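PDB 2EHH: 4-hydroxy-tetrahydrodipicolinate synthase, which probably catalyses the condensation of pyruvate with (S)-aspartate-beta-semialdehyde to 4-hydroxy-tetrahydrodipicolinate, a step of lysine biosynthesis by the diaminopimelate pathway. Local coordinates for residues A[2-10]-A[200-208]; A[92-103]-A[125-134]. One frame throughout, in Å; residues are numbered along the deposited sequence.

Contact 1 (A[2-10]-A[200-208]); sequences FQGSIVALI and KGVISVANN
The TIM barrel closes here, where its first strand, 4-8, runs parallel to its last, 201-204. Backbone bonds alternate along the seam from Gly4 N to Ala8 N. A glycine pair, Gly4 and Gly201, faces across the seam: Gly4 has a positive phi, and a side chain on Gly201 would collide with the carbonyl oxygen of Gly4. Inside the barrel CG2 of Ile6 packs on CG1 of Ile203 at 4.0 Å; Ile203 is predicted to bind pyruvate.

Beyond the strand, the 3-10 segment 206-208 folds back and offers two asparagine amides to strand 4-8. Asn207 ND2 donates to Ser5 OG (2.7 Å) and also to Ile6 O (3.1 Å). It stands above the carbonyl plane of Ile6, whose oxygen takes Ser204 N nearly along its axis. A water joins Ser5 OG to OD1 of the same amide. The CB of Asn207 meanwhile rests on Val7 CB at 3.6 Å.

Asn208 has its CG beside its own backbone N (chi1 -81°), which lets ND2 reach two carbonyls. ND2 gives one bond to Ala8 O, 2.8 Å and 172° at the hydrogen, and another to Val205 O at 2.9 Å, in that carbonyl's plane. A leucine here would probably leave both oxygens without their side-chain donor and the turn held less firmly to Ala8. Val7 CG2 lies 3.6 Å from Asn208 ND2.

Contact 2 (A[92-103]-A[125-134]); sequences KEVGADGALVVV and VDIPIIIYNI
Lys92, in the last turn of helix 81-93, reaches over to the loop that leads into strand 129-133, beside the N-terminal ends of the strands in a right-handed beta-alpha-beta unit of the TIM barrel (strand 98-102, helix 111-124, strand 129-133). Its CB presses on Val125 CG1 at 3.4 Å, tighter than ordinary carbon packing, and CG runs on past the same methyl. The chain bends at chi2 (74°), bringing CD to 3.5 Å from Asp126 O, with CE lying just as near that oxygen. NZ then donates to Asp126 O at 2.8 Å, tilted from the carbonyl plane, while the carboxylate oxygen OD2 of Asp126 gives NZ only a long salt bridge.

Next to this link the CD1 of Ile127 fits against Ala96 O and the backbone of Gly98, covering the start of strand 98-102. From there the strands 98-102 and 129-133 pair in parallel, their short axes inclined by 31°, with backbone bonds running from Ala99 N to Val103 N. On the side facing helix 111-124, CG2 of Val101 meets CG2 of Ile129 at 3.7 Å.

The other face turns into the barrel and carries Tyr132, the predicted proton donor/acceptor. With CG anti to the backbone N (chi1 179°), its ring is turned toward the side chains of Leu100 and Val102. Tyr106 of the second subunit also packs on both Val102 and Tyr132. The ring atom CD2 touches CG2 of Val102 at 3.7 Å and CD2 of Leu100 at 3.9 Å, both obliquely, while CG2 of Ile134 sits above one ring face, toward its rim.

In the fold
Contacts 1 and 2 belong to one closed eight-stranded barrel, with centres about 15 Å apart. Contact 1 joins the first and last strands, contact 2 the fourth and fifth. Phe2 bridges the two: its CD2 lies 3.5 Å from Ile130 CD1, and its CZ 3.7 Å from Gly98 CA. Further along the strands both border the predicted catalytic centre: the side chains of Ile203 and Tyr132 come within about 4 Å and 3 Å, respectively, of that of Lys161, the predicted Schiff-base residue. The side chain of Ala8 is about 4 Å from that of Thr44, predicted to bind pyruvate, and that of Tyr132 about 4 Å from that of Thr43, predicted to belong to a proton relay.

Contact 1 (A[2-10]-A[200-208])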
loop_
_atom_site.group_PDB
_atom_site.type_symbol
_atom_site.label_atom_id
_atom_site.label_comp_id
_atom_site.label_asym_id
_atom_site.label_seq_id
_atom_site.Cartn_x
_atom_site.Cartn_y
_atom_site.Cartn_z
ATOM N N PHE A 2 -0.198 19.256 -27.184
ATOM C CA PHE A 2 0.978 18.771 -26.462
ATOM C C PHE A 2 1.012 17.287 -26.769
ATOM O O PHE A 2 0.115 16.537 -26.379
ATOM C CB PHE A 2 0.860 19.003 -24.954
ATOM C CG PHE A 2 1.153 20.415 -24.544
ATOM C CD1 PHE A 2 2.319 21.043 -24.976
ATOM C CD2 PHE A 2 0.264 21.123 -23.748
ATOM C CE1 PHE A 2 2.595 22.361 -24.625
ATOM C CE2 PHE A 2 0.528 22.439 -23.389
ATOM C CZ PHE A 2 1.698 23.062 -23.831
ATOM N N GLN A 3 2.046 16.866 -27.481
ATOM C CA GLN A 3 2.149 15.479 -27.892
ATOM C C GLN A 3 3.589 15.124 -28.233
ATOM O O GLN A 3 4.480 15.974 -28.161
ATOM C CB GLN A 3 1.214 15.288 -29.102
ATOM C CG GLN A 3 1.744 14.506 -30.304
ATOM C CD GLN A 3 2.917 15.177 -30.998
ATOM O OE1 GLN A 3 3.158 16.374 -30.831
ATOM N NE2 GLN A 3 3.646 14.405 -31.792
ATOM N N GLY A 4 3.812 13.860 -28.575
ATOM C CA GLY A 4 5.134 13.411 -28.970
ATOM C C GLY A 4 6.149 13.128 -27.883
ATOM O O GLY A 4 5.813 12.687 -26.783
ATOM N N SER A 5 7.410 13.389 -28.218
ATOM C CA SER A 5 8.527 13.166 -27.315
ATOM C C SER A 5 8.925 14.463 -26.616
ATOM O O SER A 5 9.485 15.368 -27.239
ATOM C CB SER A 5 9.711 12.606 -28.108
ATOM O OG SER A 5 10.813 12.338 -27.261
ATOM N N ILE A 6 8.622 14.541 -25.322
ATOM C CA ILE A 6 8.925 15.706 -24.495
ATOM C C ILE A 6 9.950 15.298 -23.440
ATOM O O ILE A 6 9.776 14.293 -22.752
ATOM C CB ILE A 6 7.654 16.220 -23.782
ATOM C CG1 ILE A 6 6.584 16.561 -24.820
ATOM C CG2 ILE A 6 7.980 17.439 -22.918
ATOM C CD1 ILE A 6 5.262 17.011 -24.219
ATOM N N VAL A 7 11.019 16.071 -23.308
ATOM C CA VAL A 7 12.045 15.733 -22.333
ATOM C C VAL A 7 11.948 16.547 -21.043
ATOM O O VAL A 7 11.827 17.770 -21.077
ATOM C CB VAL A 7 13.467 15.921 -22.935
ATOM C CG1 VAL A 7 13.674 17.375 -23.350
ATOM C CG2 VAL A 7 14.526 15.506 -21.918
ATOM N N ALA A 8 11.965 15.854 -19.907
ATOM C CA ALA A 8 11.949 16.519 -18.607
ATOM C C ALA A 8 13.440 16.805 -18.444
ATOM O O ALA A 8 14.216 15.950 -18.015
ATOM C CB ALA A 8 11.447 15.562 -17.518
ATOM N N LEU A 9 13.840 18.006 -18.836
ATOM C CA LEU A 9 15.244 18.388 -18.811
ATOM C C LEU A 9 15.866 18.590 -17.436
ATOM O O LEU A 9 15.274 19.213 -16.556
ATOM C CB LEU A 9 15.429 19.661 -19.638
ATOM C CG LEU A 9 16.809 19.884 -20.248
ATOM C CD1 LEU A 9 17.030 18.878 -21.363
ATOM C CD2 LEU A 9 16.906 21.304 -20.798
ATOM N N ILE A 10 17.066 18.052 -17.261
ATOM C CA ILE A 10 17.801 18.221 -16.013
ATOM C C ILE A 10 18.261 19.676 -15.995
ATOM O O ILE A 10 18.265 20.335 -17.035
ATOM C CB ILE A 10 19.074 17.348 -15.980
ATOM C CG1 ILE A 10 19.942 17.666 -17.202
ATOM C CG2 ILE A 10 18.701 15.875 -15.954
ATOM C CD1 ILE A 10 21.334 17.062 -17.154
ATOM N N LYS A 200 -1.101 10.594 -25.835
ATOM C CA LYS A 200 -0.547 11.237 -27.018
ATOM C C LYS A 200 0.960 11.450 -27.026
ATOM O O LYS A 200 1.509 12.039 -27.961
ATOM C CB LYS A 200 -1.276 12.562 -27.247
ATOM C CG LYS A 200 -2.768 12.365 -27.499
ATOM C CD LYS A 200 -3.511 13.682 -27.578
ATOM C CE LYS A 200 -5.000 13.461 -27.828
ATOM N NZ LYS A 200 -5.758 14.749 -27.811
ATOM N N GLY A 201 1.634 10.960 -25.993
ATOM C CA GLY A 201 3.071 11.118 -25.930
ATOM C C GLY A 201 3.603 10.861 -24.536
ATOM O O GLY A 201 2.931 10.238 -23.711
ATOM N N VAL A 202 4.810 11.351 -24.270
ATOM C CA VAL A 202 5.438 11.163 -22.972
ATOM C C VAL A 202 6.315 12.340 -22.562
ATOM O O VAL A 202 6.934 12.993 -23.407
ATOM C CB VAL A 202 6.333 9.891 -22.971
ATOM C CG1 VAL A 202 7.405 10.002 -24.057
ATOM C CG2 VAL A 202 6.998 9.712 -21.610
ATOM N N ILE A 203 6.330 12.638 -21.266
ATOM C CA ILE A 203 7.219 13.667 -20.743
ATOM C C ILE A 203 8.216 12.723 -20.088
ATOM O O ILE A 203 8.001 12.218 -18.984
ATOM C CB ILE A 203 6.519 14.593 -19.734
ATOM C CG1 ILE A 203 5.534 15.496 -20.492
ATOM C CG2 ILE A 203 7.551 15.453 -19.014
ATOM C CD1 ILE A 203 4.807 16.518 -19.636
ATOM N N SER A 204 9.281 12.465 -20.842
ATOM C CA SER A 204 10.338 11.512 -20.524
ATOM C C SER A 204 11.605 11.940 -19.791
ATOM O O SER A 204 12.026 13.097 -19.841
ATOM C CB SER A 204 10.742 10.830 -21.844
ATOM O OG SER A 204 11.955 10.107 -21.745
ATOM N N VAL A 205 12.202 10.963 -19.107
ATOM C CA VAL A 205 13.459 11.137 -18.396
ATOM C C VAL A 205 14.535 10.552 -19.316
ATOM O O VAL A 205 15.590 11.154 -19.521
ATOM C CB VAL A 205 13.466 10.360 -17.048
ATOM C CG1 VAL A 205 14.882 10.254 -16.503
ATOM C CG2 VAL A 205 12.576 11.071 -16.035
ATOM N N ALA A 206 14.246 9.379 -19.881
ATOM C CA ALA A 206 15.174 8.688 -20.774
ATOM C C ALA A 206 15.550 9.544 -21.980
ATOM O O ALA A 206 16.609 9.355 -22.578
ATOM C CB ALA A 206 14.567 7.368 -21.244
ATOM N N ASN A 207 14.666 10.473 -22.325
ATOM C CA ASN A 207 14.867 11.394 -23.439
ATOM C C ASN A 207 16.150 12.207 -23.297
ATOM O O ASN A 207 16.728 12.649 -24.288
ATOM C CB ASN A 207 13.693 12.372 -23.524
ATOM C CG ASN A 207 12.826 12.116 -24.711
ATOM O OD1 ASN A 207 13.241 11.439 -25.652
ATOM N ND2 ASN A 207 11.620 12.664 -24.697
ATOM N N ASN A 208 16.567 12.426 -22.057
ATOM C CA ASN A 208 17.771 13.195 -21.771
ATOM C C ASN A 208 19.033 12.593 -22.379
ATOM O O ASN A 208 19.971 13.321 -22.701
ATOM C CB ASN A 208 17.969 13.320 -20.257
ATOM C CG ASN A 208 17.124 14.412 -19.642
ATOM O OD1 ASN A 208 17.451 15.595 -19.744
ATOM N ND2 ASN A 208 16.026 14.023 -18.997
HETATM O O HOH W 1 13.229 12.918 -28.188
#

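Contact 2 (A[92-103]-A[125-134])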
loop_
_atom_site.group_PDB
_atom_site.type_symbol
_atom_site.label_atom_id
_atom_site.label_comp_id
_atom_site.label_asym_id
_atom_site.label_seq_id
_atom_site.Cartn_x
_atom_site.Cartn_y
_atom_site.Cartn_z
ATOM N N LYS A 92 4.059 32.801 -18.777
ATOM C CA LYS A 92 3.206 33.381 -19.807
ATOM C C LYS A 92 3.924 34.615 -20.356
ATOM O O LYS A 92 4.109 34.767 -21.566
ATOM C CB LYS A 92 1.869 33.773 -19.172
ATOM C CG LYS A 92 1.026 34.780 -19.933
ATOM C CD LYS A 92 0.371 34.180 -21.149
ATOM C CE LYS A 92 -0.655 35.143 -21.735
ATOM N NZ LYS A 92 -1.250 34.596 -22.988
ATOM N N GLU A 93 4.347 35.475 -19.438
ATOM C CA GLU A 93 5.045 36.712 -19.769
ATOM C C GLU A 93 6.277 36.557 -20.647
ATOM O O GLU A 93 6.468 37.332 -21.588
ATOM C CB GLU A 93 5.454 37.428 -18.483
ATOM C CG GLU A 93 4.318 38.123 -17.770
ATOM C CD GLU A 93 3.808 39.314 -18.552
ATOM O OE1 GLU A 93 4.633 40.188 -18.898
ATOM O OE2 GLU A 93 2.589 39.376 -18.822
ATOM N N VAL A 94 7.118 35.571 -20.349
ATOM C CA VAL A 94 8.340 35.387 -21.121
ATOM C C VAL A 94 8.233 34.513 -22.369
ATOM O O VAL A 94 9.246 34.199 -22.991
ATOM C CB VAL A 94 9.493 34.859 -20.229
ATOM C CG1 VAL A 94 9.742 35.830 -19.083
ATOM C CG2 VAL A 94 9.164 33.478 -19.700
ATOM N N GLY A 95 7.016 34.109 -22.728
ATOM C CA GLY A 95 6.840 33.324 -23.941
ATOM C C GLY A 95 6.826 31.808 -23.894
ATOM O O GLY A 95 6.967 31.162 -24.937
ATOM N N ALA A 96 6.659 31.221 -22.715
ATOM C CA ALA A 96 6.618 29.764 -22.627
ATOM C C ALA A 96 5.372 29.261 -23.363
ATOM O O ALA A 96 4.327 29.909 -23.333
ATOM C CB ALA A 96 6.580 29.329 -21.159
ATOM N N ASP A 97 5.483 28.109 -24.020
ATOM C CA ASP A 97 4.355 27.539 -24.753
ATOM C C ASP A 97 3.321 26.882 -23.848
ATOM O O ASP A 97 2.154 26.743 -24.219
ATOM C CB ASP A 97 4.854 26.521 -25.773
ATOM C CG ASP A 97 5.838 27.121 -26.749
ATOM O OD1 ASP A 97 7.056 26.875 -26.603
ATOM O OD2 ASP A 97 5.390 27.853 -27.654
ATOM N N GLY A 98 3.748 26.476 -22.659
ATOM C CA GLY A 98 2.828 25.848 -21.731
ATOM C C GLY A 98 3.397 25.828 -20.329
ATOM O O GLY A 98 4.588 26.076 -20.135
ATOM N N ALA A 99 2.540 25.543 -19.354
ATOM C CA ALA A 99 2.958 25.480 -17.959
ATOM C C ALA A 99 2.574 24.128 -17.363
ATOM O O ALA A 99 1.429 23.697 -17.482
ATOM C CB ALA A 99 2.300 26.601 -17.161
ATOM N N LEU A 100 3.545 23.462 -16.743
ATOM C CA LEU A 100 3.316 22.170 -16.098
ATOM C C LEU A 100 3.079 22.494 -14.626
ATOM O O LEU A 100 3.966 23.014 -13.948
ATOM C CB LEU A 100 4.543 21.269 -16.234
ATOM C CG LEU A 100 4.410 19.869 -15.622
ATOM C CD1 LEU A 100 3.918 18.891 -16.685
ATOM C CD2 LEU A 100 5.755 19.417 -15.091
ATOM N N VAL A 101 1.883 22.194 -14.138
ATOM C CA VAL A 101 1.521 22.491 -12.763
ATOM C C VAL A 101 1.292 21.210 -11.982
ATOM O O VAL A 101 0.308 20.507 -12.200
ATOM C CB VAL A 101 0.252 23.349 -12.725
ATOM C CG1 VAL A 101 -0.093 23.715 -11.291
ATOM C CG2 VAL A 101 0.461 24.602 -13.579
ATOM N N VAL A 102 2.212 20.904 -11.078
ATOM C CA VAL A 102 2.106 19.684 -10.292
ATOM C C VAL A 102 0.973 19.746 -9.276
ATOM O O VAL A 102 0.608 20.821 -8.787
ATOM C CB VAL A 102 3.444 19.385 -9.552
ATOM C CG1 VAL A 102 3.667 20.410 -8.438
ATOM C CG2 VAL A 102 3.436 17.966 -8.991
ATOM N N VAL A 103 0.385 18.589 -8.991
ATOM C CA VAL A 103 -0.667 18.510 -7.989
ATOM C C VAL A 103 0.077 18.825 -6.694
ATOM O O VAL A 103 1.143 18.271 -6.449
ATOM C CB VAL A 103 -1.249 17.075 -7.894
ATOM C CG1 VAL A 103 -2.102 16.933 -6.639
ATOM C CG2 VAL A 103 -2.070 16.762 -9.135
ATOM N N VAL A 125 -4.049 32.991 -15.506
ATOM C CA VAL A 125 -3.087 33.043 -16.600
ATOM C C VAL A 125 -3.563 32.343 -17.867
ATOM O O VAL A 125 -3.838 31.138 -17.863
ATOM C CB VAL A 125 -1.749 32.410 -16.169
ATOM C CG1 VAL A 125 -0.662 32.751 -17.170
ATOM C CG2 VAL A 125 -1.383 32.889 -14.773
ATOM N N ASP A 126 -3.640 33.106 -18.952
ATOM C CA ASP A 126 -4.080 32.581 -20.236
ATOM C C ASP A 126 -2.959 31.837 -20.961
ATOM O O ASP A 126 -2.456 32.287 -21.992
ATOM C CB ASP A 126 -4.613 33.731 -21.101
ATOM C CG ASP A 126 -5.057 33.272 -22.474
ATOM O OD1 ASP A 126 -5.613 32.160 -22.580
ATOM O OD2 ASP A 126 -4.858 34.031 -23.449
ATOM N N ILE A 127 -2.562 30.694 -20.408
ATOM C CA ILE A 127 -1.512 29.873 -21.004
ATOM C C ILE A 127 -1.923 28.408 -20.900
ATOM O O ILE A 127 -2.557 28.007 -19.925
ATOM C CB ILE A 127 -0.159 30.069 -20.270
ATOM C CG1 ILE A 127 0.955 29.321 -21.010
ATOM C CG2 ILE A 127 -0.256 29.553 -18.835
ATOM C CD1 ILE A 127 2.322 29.451 -20.355
ATOM N N PRO A 128 -1.586 27.589 -21.908
ATOM C CA PRO A 128 -1.966 26.176 -21.828
ATOM C C PRO A 128 -1.357 25.542 -20.578
ATOM O O PRO A 128 -0.173 25.710 -20.304
ATOM C CB PRO A 128 -1.393 25.592 -23.117
ATOM C CG PRO A 128 -1.499 26.750 -24.076
ATOM C CD PRO A 128 -1.007 27.907 -23.225
ATOM N N ILE A 129 -2.173 24.815 -19.827
ATOM C CA ILE A 129 -1.714 24.182 -18.599
ATOM C C ILE A 129 -1.813 22.666 -18.630
ATOM O O ILE A 129 -2.821 22.108 -19.064
ATOM C CB ILE A 129 -2.524 24.698 -17.394
ATOM C CG1 ILE A 129 -2.243 26.189 -17.192
ATOM C CG2 ILE A 129 -2.176 23.895 -16.136
ATOM C CD1 ILE A 129 -3.206 26.867 -16.245
ATOM N N ILE A 130 -0.752 22.014 -18.164
ATOM C CA ILE A 130 -0.696 20.558 -18.094
ATOM C C ILE A 130 -0.662 20.162 -16.624
ATOM O O ILE A 130 0.242 20.560 -15.890
ATOM C CB ILE A 130 0.585 19.987 -18.751
ATOM C CG1 ILE A 130 0.728 20.511 -20.180
ATOM C CG2 ILE A 130 0.531 18.452 -18.752
ATOM C CD1 ILE A 130 2.007 20.063 -20.874
ATOM N N ILE A 131 -1.654 19.394 -16.193
ATOM C CA ILE A 131 -1.697 18.929 -14.813
ATOM C C ILE A 131 -0.625 17.848 -14.663
ATOM O O ILE A 131 -0.407 17.051 -15.579
ATOM C CB ILE A 131 -3.076 18.319 -14.480
ATOM C CG1 ILE A 131 -4.134 19.423 -14.454
ATOM C CG2 ILE A 131 -3.020 17.594 -13.134
ATOM C CD1 ILE A 131 -5.563 18.898 -14.381
ATOM N N TYR A 132 0.053 17.822 -13.521
ATOM C CA TYR A 132 1.080 16.810 -13.299
ATOM C C TYR A 132 0.706 15.983 -12.076
ATOM O O TYR A 132 0.796 16.453 -10.941
ATOM C CB TYR A 132 2.454 17.470 -13.114
ATOM C CG TYR A 132 3.588 16.499 -12.853
ATOM C CD1 TYR A 132 3.478 15.151 -13.199
ATOM C CD2 TYR A 132 4.791 16.936 -12.289
ATOM C CE1 TYR A 132 4.531 14.265 -12.991
ATOM C CE2 TYR A 132 5.851 16.053 -12.082
ATOM C CZ TYR A 132 5.711 14.722 -12.438
ATOM O OH TYR A 132 6.760 13.845 -12.263
ATOM N N ASN A 133 0.275 14.750 -12.328
ATOM C CA ASN A 133 -0.139 13.838 -11.267
ATOM C C ASN A 133 0.932 12.787 -11.014
ATOM O O ASN A 133 1.286 12.020 -11.911
ATOM C CB ASN A 133 -1.454 13.149 -11.660
ATOM C CG ASN A 133 -2.003 12.248 -10.563
ATOM O OD1 ASN A 133 -2.314 12.708 -9.462
ATOM N ND2 ASN A 133 -2.137 10.959 -10.865
ATOM N N ILE A 134 1.455 12.761 -9.792
ATOM C CA ILE A 134 2.471 11.788 -9.414
ATOM C C ILE A 134 2.340 11.505 -7.919
ATOM O O ILE A 134 3.125 11.977 -7.094
ATOM C CB ILE A 134 3.904 12.281 -9.764
ATOM C CG1 ILE A 134 4.927 11.224 -9.337
ATOM C CG2 ILE A 134 4.178 13.644 -9.122
ATOM C CD1 ILE A 134 6.257 11.315 -10.076
#